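Local coordinates for protein D-aminopeptidase (Burkholderia sp. LK4, PDB 5TZB) that probably cleaves N-terminal beta-amino acid residues from peptides, as a beta-aminopeptidase of the S58 family of Ntn hydrolases, at residues S80-N92 with L270-S283. Residues are numbered along the deposited sequence; the frame is centred on the assembly and turned at random.
Sequences SPCFAGVHVLNGN and LLPHQCTRLAQRAS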
loop_
_atom_site.group_PDB
_atom_site.type_symbol
_atom_site.label_atom_id
_atom_site.label_comp_id
_atom_site.label_asym_id
_atom_site.label_seq_id
_atom_site.Cartn_x
_atom_site.Cartn_y
_atom_site.Cartn_z
ATOM N N SER C 80 -10.993 21.110 -14.624
ATOM C CA SER C 80 -10.609 21.531 -13.293
ATOM C C SER C 80 -10.426 20.334 -12.363
ATOM O O SER C 80 -11.288 20.046 -11.534
ATOM C CB SER C 80 -11.648 22.491 -12.716
ATOM O OG SER C 80 -11.166 23.070 -11.508
ATOM N N PRO C 81 -9.284 19.647 -12.491
ATOM C CA PRO C 81 -8.997 18.456 -11.691
ATOM C C PRO C 81 -9.056 18.713 -10.194
ATOM O O PRO C 81 -8.738 19.816 -9.754
ATOM C CB PRO C 81 -7.559 18.097 -12.110
ATOM C CG PRO C 81 -7.402 18.691 -13.457
ATOM C CD PRO C 81 -8.175 19.966 -13.407
ATOM N N CYS C 82 -9.439 17.698 -9.422
ATOM C CA CYS C 82 -9.410 17.778 -7.967
ATOM C C CYS C 82 -8.372 16.820 -7.422
ATOM O O CYS C 82 -8.243 15.690 -7.896
ATOM C CB CYS C 82 -10.772 17.433 -7.351
ATOM S SG CYS C 82 -12.119 18.537 -7.767
ATOM N N PHE C 83 -7.640 17.256 -6.409
ATOM C CA PHE C 83 -6.833 16.325 -5.653
ATOM C C PHE C 83 -7.768 15.285 -4.998
ATOM O O PHE C 83 -8.911 15.589 -4.626
ATOM C CB PHE C 83 -5.989 17.056 -4.615
ATOM C CG PHE C 83 -4.793 17.787 -5.200
ATOM C CD1 PHE C 83 -4.127 17.285 -6.315
ATOM C CD2 PHE C 83 -4.329 18.972 -4.620
ATOM C CE1 PHE C 83 -3.002 17.949 -6.847
ATOM C CE2 PHE C 83 -3.214 19.651 -5.147
ATOM C CZ PHE C 83 -2.548 19.140 -6.256
ATOM N N ALA C 84 -7.306 14.045 -4.916
ATOM C CA ALA C 84 -8.154 12.976 -4.407
ATOM C C ALA C 84 -7.318 11.821 -3.890
ATOM O O ALA C 84 -6.125 11.734 -4.164
ATOM C CB ALA C 84 -9.122 12.503 -5.488
ATOM N N GLY C 85 -7.957 10.930 -3.136
ATOM C CA GLY C 85 -7.278 9.768 -2.613
ATOM C C GLY C 85 -8.305 8.683 -2.345
ATOM O O GLY C 85 -9.509 8.966 -2.243
ATOM N N VAL C 86 -7.838 7.443 -2.221
ATOM C CA VAL C 86 -8.738 6.326 -1.947
ATOM C C VAL C 86 -8.285 5.539 -0.739
ATOM O O VAL C 86 -7.085 5.477 -0.444
ATOM C CB VAL C 86 -8.843 5.366 -3.139
ATOM C CG1 VAL C 86 -9.488 6.052 -4.313
ATOM C CG2 VAL C 86 -7.466 4.818 -3.528
ATOM N N HIS C 87 -9.244 4.940 -0.032
ATOM C CA HIS C 87 -8.903 3.944 0.965
ATOM C C HIS C 87 -9.811 2.723 0.870
ATOM O O HIS C 87 -11.034 2.846 0.742
ATOM C CB HIS C 87 -8.971 4.487 2.402
ATOM C CG HIS C 87 -8.657 3.430 3.412
ATOM N ND1 HIS C 87 -7.362 3.115 3.778
ATOM C CD2 HIS C 87 -9.451 2.533 4.048
ATOM C CE1 HIS C 87 -7.380 2.102 4.624
ATOM N NE2 HIS C 87 -8.635 1.727 4.806
ATOM N N VAL C 88 -9.205 1.543 0.967
ATOM C CA VAL C 88 -9.977 0.313 0.912
ATOM C C VAL C 88 -9.938 -0.431 2.245
ATOM O O VAL C 88 -8.898 -0.932 2.661
ATOM C CB VAL C 88 -9.473 -0.638 -0.204
ATOM C CG1 VAL C 88 -10.277 -1.930 -0.152
ATOM C CG2 VAL C 88 -9.601 0.021 -1.560
ATOM N N LEU C 89 -11.082 -0.465 2.924
ATOM C CA LEU C 89 -11.239 -1.238 4.143
ATOM C C LEU C 89 -11.376 -2.720 3.803
ATOM O O LEU C 89 -10.871 -3.569 4.527
ATOM C CB LEU C 89 -12.466 -0.744 4.946
ATOM C CG LEU C 89 -13.036 -1.569 6.108
ATOM C CD1 LEU C 89 -11.993 -1.940 7.173
ATOM C CD2 LEU C 89 -14.193 -0.773 6.752
ATOM N N ASN C 90 -12.104 -3.023 2.732
ATOM C CA ASN C 90 -12.298 -4.411 2.298
ATOM C C ASN C 90 -12.633 -4.481 0.815
ATOM O O ASN C 90 -13.765 -4.187 0.419
ATOM C CB ASN C 90 -13.417 -5.061 3.109
ATOM C CG ASN C 90 -13.394 -6.586 3.031
ATOM O OD1 ASN C 90 -12.593 -7.237 3.708
ATOM N ND2 ASN C 90 -14.294 -7.160 2.232
ATOM N N GLY C 91 -11.669 -4.901 -0.003
ATOM C CA GLY C 91 -11.809 -4.797 -1.448
ATOM C C GLY C 91 -12.646 -5.837 -2.159
ATOM O O GLY C 91 -12.323 -6.190 -3.297
ATOM N N ASN C 92 -13.717 -6.329 -1.518
ATOM C CA ASN C 92 -14.597 -7.295 -2.165
ATOM C C ASN C 92 -15.593 -6.574 -3.052
ATOM O O ASN C 92 -16.796 -6.699 -2.864
ATOM C CB ASN C 92 -15.340 -8.166 -1.125
ATOM C CG ASN C 92 -15.746 -9.535 -1.684
ATOM O OD1 ASN C 92 -15.830 -9.717 -2.900
ATOM N ND2 ASN C 92 -16.024 -10.501 -0.789
ATOM N N LEU C 270 -6.772 20.194 0.360
ATOM C CA LEU C 270 -6.017 18.998 0.703
ATOM C C LEU C 270 -5.188 18.499 -0.466
ATOM O O LEU C 270 -5.693 18.414 -1.592
ATOM C CB LEU C 270 -6.958 17.883 1.169
ATOM C CG LEU C 270 -7.705 18.125 2.487
ATOM C CD1 LEU C 270 -8.530 16.900 2.841
ATOM C CD2 LEU C 270 -6.741 18.463 3.605
ATOM N N LEU C 271 -3.939 18.141 -0.183
ATOM C CA LEU C 271 -3.051 17.485 -1.152
ATOM C C LEU C 271 -3.445 16.010 -1.316
ATOM O O LEU C 271 -4.164 15.479 -0.459
ATOM C CB LEU C 271 -1.596 17.594 -0.694
ATOM C CG LEU C 271 -1.050 19.012 -0.541
ATOM C CD1 LEU C 271 0.396 18.970 -0.093
ATOM C CD2 LEU C 271 -1.200 19.770 -1.857
ATOM N N PRO C 272 -2.965 15.344 -2.399
ATOM C CA PRO C 272 -3.287 13.922 -2.611
ATOM C C PRO C 272 -3.059 13.049 -1.364
ATOM O O PRO C 272 -3.978 12.326 -0.996
ATOM C CB PRO C 272 -2.344 13.524 -3.752
ATOM C CG PRO C 272 -2.265 14.773 -4.569
ATOM C CD PRO C 272 -2.249 15.909 -3.557
ATOM N N HIS C 273 -1.925 13.168 -0.679
ATOM C CA HIS C 273 -1.671 12.302 0.477
ATOM C C HIS C 273 -2.645 12.593 1.622
ATOM O O HIS C 273 -2.949 11.702 2.422
ATOM C CB HIS C 273 -0.213 12.428 0.954
ATOM C CG HIS C 273 0.056 13.600 1.858
ATOM N ND1 HIS C 273 0.319 14.865 1.378
ATOM C CD2 HIS C 273 0.186 13.676 3.206
ATOM C CE1 HIS C 273 0.572 15.680 2.392
ATOM N NE2 HIS C 273 0.490 14.986 3.512
ATOM N N GLN C 274 -3.159 13.818 1.676
ATOM C CA GLN C 274 -4.109 14.216 2.725
ATOM C C GLN C 274 -5.518 13.713 2.409
ATOM O O GLN C 274 -6.325 13.463 3.307
ATOM C CB GLN C 274 -4.109 15.742 2.897
ATOM C CG GLN C 274 -2.741 16.315 3.263
ATOM C CD GLN C 274 -2.800 17.818 3.525
ATOM O OE1 GLN C 274 -3.226 18.588 2.665
ATOM N NE2 GLN C 274 -2.378 18.233 4.710
ATOM N N CYS C 275 -5.832 13.609 1.126
ATOM C CA CYS C 275 -7.098 13.016 0.712
ATOM C C CYS C 275 -7.155 11.521 1.076
ATOM O O CYS C 275 -8.213 10.993 1.411
ATOM C CB CYS C 275 -7.303 13.223 -0.782
ATOM S SG CYS C 275 -7.649 14.956 -1.276
ATOM N N THR C 276 -6.015 10.844 0.987
ATOM C CA THR C 276 -5.917 9.437 1.401
ATOM C C THR C 276 -6.214 9.311 2.891
ATOM O O THR C 276 -6.950 8.412 3.327
ATOM C CB THR C 276 -4.522 8.860 1.098
ATOM O OG1 THR C 276 -4.253 9.029 -0.294
ATOM C CG2 THR C 276 -4.443 7.351 1.446
ATOM N N ARG C 277 -5.632 10.217 3.675
ATOM C CA ARG C 277 -5.878 10.222 5.108
ATOM C C ARG C 277 -7.361 10.439 5.394
ATOM O O ARG C 277 -7.972 9.735 6.213
ATOM C CB ARG C 277 -5.031 11.295 5.791
ATOM C CG ARG C 277 -3.539 11.163 5.498
ATOM C CD ARG C 277 -2.732 12.175 6.291
ATOM N NE ARG C 277 -2.721 11.813 7.711
ATOM C CZ ARG C 277 -2.397 12.637 8.707
ATOM N NH1 ARG C 277 -2.060 13.900 8.451
ATOM N NH2 ARG C 277 -2.440 12.211 9.967
ATOM N N LEU C 278 -7.952 11.379 4.672
ATOM C CA LEU C 278 -9.353 11.709 4.876
ATOM C C LEU C 278 -10.257 10.529 4.479
ATOM O O LEU C 278 -11.227 10.232 5.175
ATOM C CB LEU C 278 -9.720 12.961 4.085
ATOM C CG LEU C 278 -11.096 13.569 4.365
ATOM C CD1 LEU C 278 -11.149 14.076 5.794
ATOM C CD2 LEU C 278 -11.375 14.690 3.400
ATOM N N ALA C 279 -9.929 9.858 3.374
ATOM C CA ALA C 279 -10.755 8.752 2.902
ATOM C C ALA C 279 -10.833 7.628 3.931
ATOM O O ALA C 279 -11.880 7.005 4.079
ATOM C CB ALA C 279 -10.240 8.214 1.568
ATOM N N GLN C 280 -9.741 7.374 4.645
ATOM C CA GLN C 280 -9.735 6.260 5.588
ATOM C C GLN C 280 -10.647 6.564 6.773
ATOM O O GLN C 280 -11.095 5.644 7.457
ATOM C CB GLN C 280 -8.318 5.918 6.075
ATOM C CG GLN C 280 -8.305 4.630 6.929
ATOM C CD GLN C 280 -6.914 4.055 7.263
ATOM O OE1 GLN C 280 -6.824 3.034 7.955
ATOM N NE2 GLN C 280 -5.844 4.682 6.766
ATOM N N ARG C 281 -10.995 7.828 6.996
ATOM C CA ARG C 281 -11.868 8.101 8.141
ATOM C C ARG C 281 -13.296 7.615 7.847
ATOM O O ARG C 281 -14.161 7.612 8.732
ATOM C CB ARG C 281 -11.865 9.595 8.525
ATOM C CG ARG C 281 -10.513 10.135 9.082
ATOM C CD ARG C 281 -9.642 8.988 9.506
ATOM N NE ARG C 281 -8.539 9.226 10.432
ATOM C CZ ARG C 281 -7.253 9.284 10.096
ATOM N NH1 ARG C 281 -6.868 9.230 8.828
ATOM N NH2 ARG C 281 -6.345 9.422 11.047
ATOM N N ALA C 282 -13.554 7.201 6.610
ATOM C CA ALA C 282 -14.832 6.569 6.306
ATOM C C ALA C 282 -14.976 5.248 7.086
ATOM O O ALA C 282 -16.089 4.884 7.487
ATOM C CB ALA C 282 -14.981 6.345 4.804
ATOM N N SER C 283 -13.851 4.574 7.346
ATOM C CA SER C 283 -13.825 3.367 8.204
ATOM C C SER C 283 -14.409 3.681 9.571
ATOM O O SER C 283 -15.092 2.858 10.176
ATOM C CB SER C 283 -12.398 2.846 8.421
ATOM O OG SER C 283 -11.793 2.355 7.233
HETATM O O HOH W 1 -4.924 7.481 -2.728
#
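His87 and Gln280 both start out with CG anti to the backbone N (chi1 178° for the histidine), which brings the imidazole alongside the extended glutamine chain, and the ring is turned to lie flat on it. Gln280 CG sits over the middle of the ring, 3.5 Å from the His87 centroid in a CH-pi contact, and the amide continues across the same face with its plane only 8° from that of the imidazole; Gln280 CD comes to 3.3 Å from His87 CE1. The polar ends of this stacked pair reach into a second subunit: His87 NE2 bonds to Gln280 OE1 of that chain, and Gln280 OE1 receives NE2 of its His87, so each pair is tied to its counterpart across the subunit interface. At the other end of the contact, Phe83 offers a ring face to Pro272 in the first turn of the helix, with Pro272 CD 3.6 Å from the centroid and displaced toward the rim. Leu271 CD2 approaches the same ring obliquely, while Leu270 O lies near the ring plane. Helix 272-289 runs along one face of the sheet to which strand 82-88 belongs, one helix-on-sheet layer, consistent with the layered alpha-beta-beta-alpha sandwich of Ntn hydrolases; the strand also pairs with 298-305, and the segment axes cross at -42° with a closest approach of 5.8 Å. Between the two ends the backbones come near at Gly85, which has no side chain and passes directly under the helix backbone at Thr276, the two CA atoms 4.3 Å apart. Cys275 CB rests 3.4 Å from Gly85 N, and the methyl of Ala279 packs beside His87 CB. A water joins Val86 N, whose proton it accepts, to Thr276 OG1, each 3.0 Å away.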